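Local coordinates for glycerate dehydrogenase related protein (Thermoplasma acidophilum, PDB 3GVX), which is a D-isomer specific 2-hydroxyacid dehydrogenase family member that probably reduces 2-oxoacids such as glyoxylate or hydroxypyruvate with NAD(P)H, at residues V5-D10 against V39-Y44; Q173-L178 against N198-L203; E225-W230 against N246-I251. One frame throughout, in Å; residues are numbered along the deposited sequence.

Contact 1 of 3, residues V5-D10 against V39-Y44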
loop_
_atom_site.group_PDB
_atom_site.type_symbol
_atom_site.label_atom_id
_atom_site.label_comp_id
_atom_site.label_asym_id
_atom_site.label_seq_id
_atom_site.Cartn_x
_atom_site.Cartn_y
_atom_site.Cartn_z
ATOM N N VAL B 5 -30.384 -13.169 -13.313
ATOM C CA VAL B 5 -30.118 -12.825 -11.933
ATOM C C VAL B 5 -31.328 -13.278 -11.156
ATOM O O VAL B 5 -32.395 -12.666 -11.189
ATOM C CB VAL B 5 -29.873 -11.316 -11.771
ATOM C CG1 VAL B 5 -29.626 -10.983 -10.295
ATOM C CG2 VAL B 5 -28.682 -10.897 -12.635
ATOM N N ASN B 6 -31.122 -14.390 -10.465
ATOM C CA ASN B 6 -32.163 -15.046 -9.708
ATOM C C ASN B 6 -32.459 -14.510 -8.324
ATOM O O ASN B 6 -32.636 -15.263 -7.365
ATOM C CB ASN B 6 -31.878 -16.542 -9.633
ATOM C CG ASN B 6 -33.065 -17.317 -9.133
ATOM O OD1 ASN B 6 -34.210 -16.983 -9.441
ATOM N ND2 ASN B 6 -32.805 -18.369 -8.372
ATOM N N PHE B 7 -32.506 -13.195 -8.228
ATOM C CA PHE B 7 -32.851 -12.548 -6.989
ATOM C C PHE B 7 -33.208 -11.103 -7.268
ATOM O O PHE B 7 -32.871 -10.561 -8.319
ATOM C CB PHE B 7 -31.725 -12.650 -5.943
ATOM C CG PHE B 7 -30.368 -12.233 -6.431
ATOM C CD1 PHE B 7 -29.461 -13.182 -6.904
ATOM C CD2 PHE B 7 -29.978 -10.899 -6.406
ATOM C CE1 PHE B 7 -28.191 -12.811 -7.344
ATOM C CE2 PHE B 7 -28.706 -10.517 -6.850
ATOM C CZ PHE B 7 -27.815 -11.479 -7.319
ATOM N N PRO B 8 -33.932 -10.473 -6.337
ATOM C CA PRO B 8 -34.374 -9.081 -6.417
ATOM C C PRO B 8 -33.133 -8.192 -6.422
ATOM O O PRO B 8 -32.275 -8.302 -5.549
ATOM C CB PRO B 8 -35.218 -8.920 -5.149
ATOM C CG PRO B 8 -35.670 -10.340 -4.859
ATOM C CD PRO B 8 -34.423 -11.101 -5.103
ATOM N N ALA B 9 -33.024 -7.332 -7.422
ATOM C CA ALA B 9 -31.866 -6.459 -7.520
ATOM C C ALA B 9 -32.318 -5.049 -7.852
ATOM O O ALA B 9 -33.246 -4.856 -8.628
ATOM C CB ALA B 9 -30.918 -6.986 -8.590
ATOM N N ASP B 10 -31.682 -4.051 -7.258
ATOM C CA ASP B 10 -32.093 -2.696 -7.571
ATOM C C ASP B 10 -31.368 -2.096 -8.761
ATOM O O ASP B 10 -30.617 -2.781 -9.477
ATOM C CB ASP B 10 -31.946 -1.779 -6.359
ATOM C CG ASP B 10 -30.550 -1.779 -5.790
ATOM O OD1 ASP B 10 -29.588 -1.456 -6.520
ATOM O OD2 ASP B 10 -30.408 -2.108 -4.600
ATOM N N VAL B 39 -26.906 -15.942 -11.895
ATOM C CA VAL B 39 -26.245 -15.368 -10.734
ATOM C C VAL B 39 -27.213 -15.605 -9.589
ATOM O O VAL B 39 -28.394 -15.302 -9.696
ATOM C CB VAL B 39 -25.998 -13.859 -10.911
ATOM C CG1 VAL B 39 -25.186 -13.330 -9.735
ATOM C CG2 VAL B 39 -25.296 -13.597 -12.242
ATOM N N ILE B 40 -26.713 -16.147 -8.491
ATOM C CA ILE B 40 -27.575 -16.474 -7.380
ATOM C C ILE B 40 -27.026 -16.101 -6.026
ATOM O O ILE B 40 -25.874 -15.713 -5.870
ATOM C CB ILE B 40 -27.819 -17.998 -7.329
ATOM C CG1 ILE B 40 -26.543 -18.689 -6.839
ATOM C CG2 ILE B 40 -28.162 -18.541 -8.720
ATOM C CD1 ILE B 40 -26.678 -20.187 -6.580
ATOM N N LYS B 41 -27.887 -16.250 -5.039
ATOM C CA LYS B 41 -27.508 -16.051 -3.666
ATOM C C LYS B 41 -27.593 -17.429 -3.031
ATOM O O LYS B 41 -26.582 -18.025 -2.705
ATOM C CB LYS B 41 -28.456 -15.086 -2.970
ATOM C CG LYS B 41 -28.365 -13.679 -3.481
ATOM C CD LYS B 41 -29.155 -12.758 -2.595
ATOM C CE LYS B 41 -29.058 -11.337 -3.066
ATOM N NZ LYS B 41 -29.777 -10.434 -2.128
ATOM N N ASP B 42 -28.808 -17.949 -2.916
ATOM C CA ASP B 42 -29.022 -19.239 -2.296
ATOM C C ASP B 42 -29.619 -20.309 -3.179
ATOM O O ASP B 42 -29.370 -21.482 -2.985
ATOM C CB ASP B 42 -29.893 -19.056 -1.068
ATOM C CG ASP B 42 -29.298 -18.076 -0.089
ATOM O OD1 ASP B 42 -30.049 -17.498 0.718
ATOM O OD2 ASP B 42 -28.069 -17.878 -0.120
ATOM N N ARG B 43 -30.419 -19.910 -4.147
ATOM C CA ARG B 43 -31.029 -20.894 -5.008
ATOM C C ARG B 43 -30.792 -20.683 -6.478
ATOM O O ARG B 43 -30.725 -19.561 -6.964
ATOM C CB ARG B 43 -32.535 -20.971 -4.751
ATOM C CG ARG B 43 -32.909 -21.655 -3.450
ATOM C CD ARG B 43 -34.424 -21.664 -3.271
ATOM N NE ARG B 43 -34.973 -20.308 -3.232
ATOM C CZ ARG B 43 -34.843 -19.467 -2.209
ATOM N NH1 ARG B 43 -34.186 -19.841 -1.119
ATOM N NH2 ARG B 43 -35.365 -18.246 -2.283
ATOM N N TYR B 44 -30.648 -21.795 -7.178
ATOM C CA TYR B 44 -30.460 -21.758 -8.601
ATOM C C TYR B 44 -31.719 -22.410 -9.153
ATOM O O TYR B 44 -32.505 -23.011 -8.415
ATOM C CB TYR B 44 -29.182 -22.523 -9.007
ATOM C CG TYR B 44 -29.085 -23.960 -8.496
ATOM C CD1 TYR B 44 -29.780 -24.993 -9.117
ATOM C CD2 TYR B 44 -28.288 -24.284 -7.399
ATOM C CE1 TYR B 44 -29.700 -26.321 -8.653
ATOM C CE2 TYR B 44 -28.195 -25.609 -6.929
ATOM C CZ TYR B 44 -28.904 -26.621 -7.567
ATOM O OH TYR B 44 -28.811 -27.921 -7.122
HETATM O O HOH W 1 -30.706 -16.980 -5.665
#

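Contact 2 of 3, residues Q173-L178 against N198-L203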
loop_
_atom_site.group_PDB
_atom_site.type_symbol
_atom_site.label_atom_id
_atom_site.label_comp_id
_atom_site.label_asym_id
_atom_site.label_seq_id
_atom_site.Cartn_x
_atom_site.Cartn_y
_atom_site.Cartn_z
ATOM N N GLN B 173 15.181 -15.499 5.146
ATOM C CA GLN B 173 15.304 -14.668 3.954
ATOM C C GLN B 173 14.363 -13.478 3.985
ATOM O O GLN B 173 14.256 -12.755 3.006
ATOM C CB GLN B 173 14.990 -15.487 2.700
ATOM C CG GLN B 173 15.819 -16.729 2.510
ATOM C CD GLN B 173 15.402 -17.490 1.271
ATOM O OE1 GLN B 173 15.584 -17.014 0.153
ATOM N NE2 GLN B 173 14.820 -18.670 1.464
ATOM N N SER B 174 13.675 -13.276 5.101
ATOM C CA SER B 174 12.694 -12.201 5.186
ATOM C C SER B 174 12.957 -11.016 6.120
ATOM O O SER B 174 13.529 -11.158 7.201
ATOM C CB SER B 174 11.328 -12.801 5.534
ATOM O OG SER B 174 11.016 -13.849 4.652
ATOM N N ASP B 175 12.518 -9.841 5.678
ATOM C CA ASP B 175 12.614 -8.622 6.476
ATOM C C ASP B 175 11.239 -8.430 7.094
ATOM O O ASP B 175 11.081 -7.824 8.155
ATOM C CB ASP B 175 12.980 -7.428 5.592
ATOM C CG ASP B 175 14.329 -7.588 4.938
ATOM O OD1 ASP B 175 15.315 -7.820 5.650
ATOM O OD2 ASP B 175 14.414 -7.481 3.710
ATOM N N PHE B 176 10.249 -8.964 6.393
ATOM C CA PHE B 176 8.867 -8.902 6.807
ATOM C C PHE B 176 8.282 -10.273 6.574
ATOM O O PHE B 176 8.575 -10.922 5.577
ATOM C CB PHE B 176 8.089 -7.899 5.960
ATOM C CG PHE B 176 8.614 -6.503 6.034
ATOM C CD1 PHE B 176 8.116 -5.605 6.967
ATOM C CD2 PHE B 176 9.623 -6.087 5.189
ATOM C CE1 PHE B 176 8.620 -4.320 7.053
ATOM C CE2 PHE B 176 10.134 -4.798 5.271
ATOM C CZ PHE B 176 9.631 -3.918 6.203
ATOM N N VAL B 177 7.463 -10.721 7.506
ATOM C CA VAL B 177 6.828 -12.004 7.362
ATOM C C VAL B 177 5.355 -11.857 7.594
ATOM O O VAL B 177 4.911 -11.304 8.603
ATOM C CB VAL B 177 7.360 -13.041 8.351
ATOM C CG1 VAL B 177 6.376 -14.223 8.420
ATOM C CG2 VAL B 177 8.757 -13.496 7.932
ATOM N N LEU B 178 4.591 -12.343 6.632
ATOM C CA LEU B 178 3.161 -12.293 6.750
ATOM C C LEU B 178 2.615 -13.697 6.970
ATOM O O LEU B 178 2.945 -14.631 6.243
ATOM C CB LEU B 178 2.525 -11.708 5.499
ATOM C CG LEU B 178 1.018 -11.708 5.738
ATOM C CD1 LEU B 178 0.529 -10.290 6.054
ATOM C CD2 LEU B 178 0.331 -12.327 4.526
ATOM N N ASN B 198 14.979 -17.462 14.153
ATOM C CA ASN B 198 15.519 -17.219 12.817
ATOM C C ASN B 198 15.349 -15.765 12.376
ATOM O O ASN B 198 15.929 -15.347 11.381
ATOM C CB ASN B 198 14.832 -18.122 11.787
ATOM C CG ASN B 198 15.148 -19.588 11.989
ATOM O OD1 ASN B 198 16.118 -20.111 11.429
ATOM N ND2 ASN B 198 14.334 -20.262 12.796
ATOM N N ALA B 199 14.567 -14.996 13.127
ATOM C CA ALA B 199 14.288 -13.609 12.758
ATOM C C ALA B 199 15.485 -12.703 12.547
ATOM O O ALA B 199 16.369 -12.570 13.400
ATOM C CB ALA B 199 13.336 -12.971 13.767
ATOM N N ARG B 200 15.521 -12.102 11.368
ATOM C CA ARG B 200 16.565 -11.151 11.031
ATOM C C ARG B 200 16.342 -10.004 11.962
ATOM O O ARG B 200 15.275 -9.867 12.549
ATOM C CB ARG B 200 16.377 -10.581 9.638
ATOM C CG ARG B 200 16.516 -11.549 8.567
ATOM C CD ARG B 200 16.504 -10.843 7.268
ATOM N NE ARG B 200 17.052 -11.736 6.273
ATOM C CZ ARG B 200 17.252 -11.419 5.008
ATOM N NH1 ARG B 200 16.941 -10.206 4.570
ATOM N NH2 ARG B 200 17.774 -12.315 4.187
ATOM N N LYS B 201 17.339 -9.141 12.031
ATOM C CA LYS B 201 17.251 -7.964 12.866
ATOM C C LYS B 201 16.157 -7.050 12.309
ATOM O O LYS B 201 16.080 -6.826 11.103
ATOM C CB LYS B 201 18.602 -7.246 12.878
ATOM C CG LYS B 201 19.073 -6.828 14.272
ATOM C CD LYS B 201 19.235 -8.042 15.222
ATOM C CE LYS B 201 19.799 -7.623 16.579
ATOM N NZ LYS B 201 18.852 -7.858 17.698
ATOM N N ASN B 202 15.299 -6.559 13.196
ATOM C CA ASN B 202 14.200 -5.653 12.842
ATOM C C ASN B 202 13.045 -6.274 12.072
ATOM O O ASN B 202 12.284 -5.576 11.404
ATOM C CB ASN B 202 14.725 -4.460 12.054
ATOM C CG ASN B 202 15.706 -3.644 12.844
ATOM O OD1 ASN B 202 15.499 -3.371 14.028
ATOM N ND2 ASN B 202 16.781 -3.241 12.198
ATOM N N LEU B 203 12.910 -7.585 12.193
ATOM C CA LEU B 203 11.851 -8.299 11.510
ATOM C C LEU B 203 10.505 -7.804 11.990
ATOM O O LEU B 203 10.327 -7.513 13.170
ATOM C CB LEU B 203 11.963 -9.797 11.779
ATOM C CG LEU B 203 10.701 -10.555 11.356
ATOM C CD1 LEU B 203 10.625 -10.663 9.812
ATOM C CD2 LEU B 203 10.703 -11.930 12.017
HETATM O O HOH W 2 13.393 -12.594 9.748
HETATM O O HOH W 3 10.829 -5.009 9.510
#

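Contact 3 of 3, residues E225-W230 against N246-I251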
loop_
_atom_site.group_PDB
_atom_site.type_symbol
_atom_site.label_atom_id
_atom_site.label_comp_id
_atom_site.label_asym_id
_atom_site.label_seq_id
_atom_site.Cartn_x
_atom_site.Cartn_y
_atom_site.Cartn_z
ATOM N N GLU B 225 12.688 -10.345 24.652
ATOM C CA GLU B 225 14.095 -10.611 24.379
ATOM C C GLU B 225 14.567 -9.777 23.249
ATOM O O GLU B 225 15.497 -8.982 23.335
ATOM C CB GLU B 225 14.289 -12.027 23.905
ATOM C CG GLU B 225 14.143 -13.091 24.897
ATOM C CD GLU B 225 14.388 -14.418 24.230
ATOM O OE1 GLU B 225 15.129 -14.420 23.218
ATOM O OE2 GLU B 225 13.850 -15.444 24.705
ATOM N N ARG B 226 13.902 -10.069 22.150
ATOM C CA ARG B 226 14.129 -9.462 20.873
ATOM C C ARG B 226 13.266 -8.213 20.633
ATOM O O ARG B 226 12.360 -8.222 19.801
ATOM C CB ARG B 226 13.832 -10.488 19.802
ATOM C CG ARG B 226 14.218 -9.976 18.501
ATOM C CD ARG B 226 15.701 -9.829 18.543
ATOM N NE ARG B 226 16.237 -10.916 17.775
ATOM C CZ ARG B 226 16.256 -10.901 16.456
ATOM N NH1 ARG B 226 15.791 -9.838 15.815
ATOM N NH2 ARG B 226 16.668 -11.960 15.786
ATOM N N SER B 227 13.568 -7.136 21.349
ATOM C CA SER B 227 12.823 -5.882 21.255
ATOM C C SER B 227 12.809 -5.126 19.919
ATOM O O SER B 227 12.108 -4.122 19.803
ATOM C CB SER B 227 13.299 -4.912 22.345
ATOM O OG SER B 227 14.579 -4.387 22.055
ATOM N N ASP B 228 13.580 -5.570 18.929
ATOM C CA ASP B 228 13.609 -4.906 17.615
ATOM C C ASP B 228 12.515 -5.499 16.736
ATOM O O ASP B 228 12.127 -4.927 15.722
ATOM C CB ASP B 228 14.958 -5.128 16.945
ATOM C CG ASP B 228 15.331 -6.595 16.906
ATOM O OD1 ASP B 228 15.346 -7.218 17.984
ATOM O OD2 ASP B 228 15.592 -7.130 15.812
ATOM N N VAL B 229 12.023 -6.663 17.141
ATOM C CA VAL B 229 10.983 -7.353 16.400
ATOM C C VAL B 229 9.600 -6.877 16.794
ATOM O O VAL B 229 9.302 -6.680 17.972
ATOM C CB VAL B 229 11.075 -8.885 16.610
ATOM C CG1 VAL B 229 9.918 -9.586 15.896
ATOM C CG2 VAL B 229 12.419 -9.394 16.097
ATOM N N TRP B 230 8.761 -6.667 15.792
ATOM C CA TRP B 230 7.410 -6.225 16.044
ATOM C C TRP B 230 6.439 -7.273 15.597
ATOM O O TRP B 230 6.719 -8.071 14.708
ATOM C CB TRP B 230 7.116 -4.892 15.347
ATOM C CG TRP B 230 7.614 -3.736 16.119
ATOM C CD1 TRP B 230 8.906 -3.497 16.477
ATOM C CD2 TRP B 230 6.838 -2.664 16.675
ATOM N NE1 TRP B 230 8.990 -2.346 17.214
ATOM C CE2 TRP B 230 7.740 -1.810 17.345
ATOM C CE3 TRP B 230 5.478 -2.337 16.660
ATOM C CZ2 TRP B 230 7.319 -0.648 18.010
ATOM C CZ3 TRP B 230 5.061 -1.177 17.316
ATOM C CH2 TRP B 230 5.982 -0.347 17.975
ATOM N N ASN B 246 -1.365 -5.384 26.070
ATOM C CA ASN B 246 -0.615 -4.127 26.095
ATOM C C ASN B 246 0.892 -4.294 25.871
ATOM O O ASN B 246 1.695 -4.105 26.788
ATOM C CB ASN B 246 -0.851 -3.374 27.408
ATOM C CG ASN B 246 -0.358 -1.937 27.348
ATOM O OD1 ASN B 246 0.407 -1.567 26.453
ATOM N ND2 ASN B 246 -0.785 -1.123 28.302
ATOM N N LEU B 247 1.257 -4.643 24.640
ATOM C CA LEU B 247 2.652 -4.828 24.240
ATOM C C LEU B 247 3.186 -3.542 23.616
ATOM O O LEU B 247 2.440 -2.818 22.956
ATOM C CB LEU B 247 2.758 -5.971 23.222
ATOM C CG LEU B 247 2.669 -7.370 23.841
ATOM C CD1 LEU B 247 2.060 -8.358 22.853
ATOM C CD2 LEU B 247 4.062 -7.801 24.322
ATOM N N ARG B 248 4.466 -3.250 23.822
ATOM C CA ARG B 248 5.032 -2.053 23.221
ATOM C C ARG B 248 5.178 -2.294 21.732
ATOM O O ARG B 248 4.481 -1.682 20.921
ATOM C CB ARG B 248 6.410 -1.705 23.788
ATOM C CG ARG B 248 7.066 -0.557 23.020
ATOM C CD ARG B 248 8.481 -0.221 23.501
ATOM N NE ARG B 248 9.513 -0.779 22.629
ATOM C CZ ARG B 248 9.750 -2.071 22.438
ATOM N NH1 ARG B 248 9.029 -2.972 23.063
ATOM N NH2 ARG B 248 10.710 -2.451 21.610
ATOM N N ASN B 249 6.078 -3.214 21.389
ATOM C CA ASN B 249 6.371 -3.557 20.001
ATOM C C ASN B 249 5.300 -4.367 19.274
ATOM O O ASN B 249 5.556 -5.460 18.791
ATOM C CB ASN B 249 7.734 -4.271 19.895
ATOM C CG ASN B 249 7.945 -5.333 20.982
ATOM O OD1 ASN B 249 8.830 -6.183 20.861
ATOM N ND2 ASN B 249 7.145 -5.278 22.045
ATOM N N ALA B 250 4.097 -3.810 19.200
ATOM C CA ALA B 250 3.000 -4.444 18.499
ATOM C C ALA B 250 1.937 -3.417 18.149
ATOM O O ALA B 250 1.803 -2.401 18.815
ATOM C CB ALA B 250 2.392 -5.559 19.361
ATOM N N ILE B 251 1.216 -3.685 17.069
ATOM C CA ILE B 251 0.115 -2.848 16.633
ATOM C C ILE B 251 -0.937 -3.906 16.390
ATOM O O ILE B 251 -0.703 -4.898 15.694
ATOM C CB ILE B 251 0.389 -2.104 15.317
ATOM C CG1 ILE B 251 1.651 -1.256 15.436
ATOM C CG2 ILE B 251 -0.801 -1.224 14.979
ATOM C CD1 ILE B 251 1.922 -0.392 14.231
#

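Contact 1 of 3, residues V5-D10 against V39-Y44
Val5 and Val39 pair as neighbours in a parallel sheet, their CA atoms 4.8 Å apart and their side chains on the same face. The pairing closes with a backbone hydrogen bond from Asn6 N to Val39 O (3.0 Å); beyond it the two chains leave the sheet and are held by side chains and a water. Asn6 reaches across with its amide: CG lies anti to the backbone N (chi1 -167°), which carries ND2 to Arg43 O at 2.8 Å. That carbonyl oxygen lies close to the amide plane of Asn6, whereas ND2 sits well above the carbonyl plane of Arg43. Water 1 makes a second link, donating to Asn6 O and Arg43 O and accepting from Lys41 N, so Arg43 O receives two bonds and the segment after Ile40 is tied to the 5-10 loop at several points. Phe7 is gripped on both faces. The Lys41 and Phe7 side chains cross at about a right angle, and CE of Lys41 lies over one ring face in a CH-pi contact, 3.8 Å from the ring centroid, while Val5 CG1 covers the opposite face. The backbone of Ile40 lies at the ring's edge, and Phe7 CE1 touches Val39 CG1 at 3.9 Å. These loops follow the C-terminal ends of two strands in an open parallel alpha/beta sheet. Strand 3-5 lies between strands 26-28 and 37-40, with Val5 packing on Trp28; strand 52-55 flanks 37-40 on its other side, where Ile40 rests on Ile53, and Asp10 caps the start of helix 11-20.

Contact 2 of 3, residues Q173-L178 against N198-L203
Asp175 and Arg200 form a salt bridge, with NH1 giving a hydrogen bond to OD1 at 3.1 Å. The carboxylate oxygen lies near the guanidinium plane, but NH1 approaches it from above the carboxylate plane, the two flat groups being turned 61° from each other. Arg200 runs out extended from CG to NE, and on the way its CD passes 3.0 Å from Ser174 O; the guanidinium then lays one face against the peptide between Gln173 and Ser174. Leu203 brings the apolar contact: chi1 of 167° carries CG away from the backbone N, and CD1 meets Val177 CG2 at 3.9 Å while also packing against the backbone carbonyl of Asp175, 3.3 Å from its O. Asp175 O also takes a CA-H...O contact from Leu203 CA. Two waters join the backbones, water 2 between Ser174 O and Arg200 N, and water 3 between Asp175 O and Asn202 O. Both segments lead into adjacent parallel strands, 176-179 and 204-207, of the Rossmann-type NAD-binding domain, and the type II turn from Arg200 to Leu203 delivers the chain to the second of them. Around this first shell, Arg172 O accepts a bond from Arg200 NE and so helps fix the guanidinium, while Ala124 N holds Asp175 OD2 from strand 124-128. Phe171 of helix 167-172 packs on both Val177 and Leu203.

Contact 3 of 3, residues E225-W230 against N246-I251
Trp230 lies with one indole face flat against the backbone of Asn249. Asn249 CA stands over the six-membered ring, 3.4 Å from its centroid and only 9° off the ring normal, a close CH-pi contact. Turning CG of Trp230 anti to its carbonyl carbon (chi1 -82°) swings the indole over the inverse gamma turn centred on Asn249, so that CE3 also comes within 3.3 Å of Asn249 C. At the ring's edge, Ile251 CG1 meets CZ3 at 3.9 Å. With an alanine in place of Trp230, the turn at Asn249 would probably lose the surface its CA rests on, and Ile251 CG1 would lose one of its apolar neighbours. A CA-H...O contact from Trp230 CA to Asn249 O (3.4 Å) adds to the join along the backbone. Farther out, Arg248 bends at chi3 and brings NH2 to Ser227 O at 2.8 Å; the bond is weak, since its N-H points well off the line to the oxygen. Ser227 belongs to the type I turn from Arg226 to Val229, which links the end of helix 216-225 to strand 230-233. That strand and strand 250-252 are neighbours at one margin of the parallel sheet of the nucleotide-binding domain. His96 of helix 79-97 stacks with Trp230, and the same helix packs on Ile251. On the 250-252 side, Lys108 of the second subunit donates hydrogen bonds to Leu247 O and Ala250 O, so this margin also meets the dimer partner.

Overall arrangement
From the N terminus, contact 1 closes first, bringing residues 39-44 back to the loop after strand 3-5 and tying neighbouring strands of the five-stranded sheet. Contact 2 follows, closing the stretch through helix 193-196 and joining the entrances of strands 176-179 and 204-207. Contact 3 then links the entrance of strand 230-233 to the last strand, 250-252, of that second sheet. The three run in series, none nested or crossed. Contact 1 stands apart, its centre 46 and 48 Å from the centres of the other two, across the chain's centre. Contacts 2 and 3 touch: Arg226 and Asp228 probably hydrogen-bond to the backbone of Ala199 and Asn202.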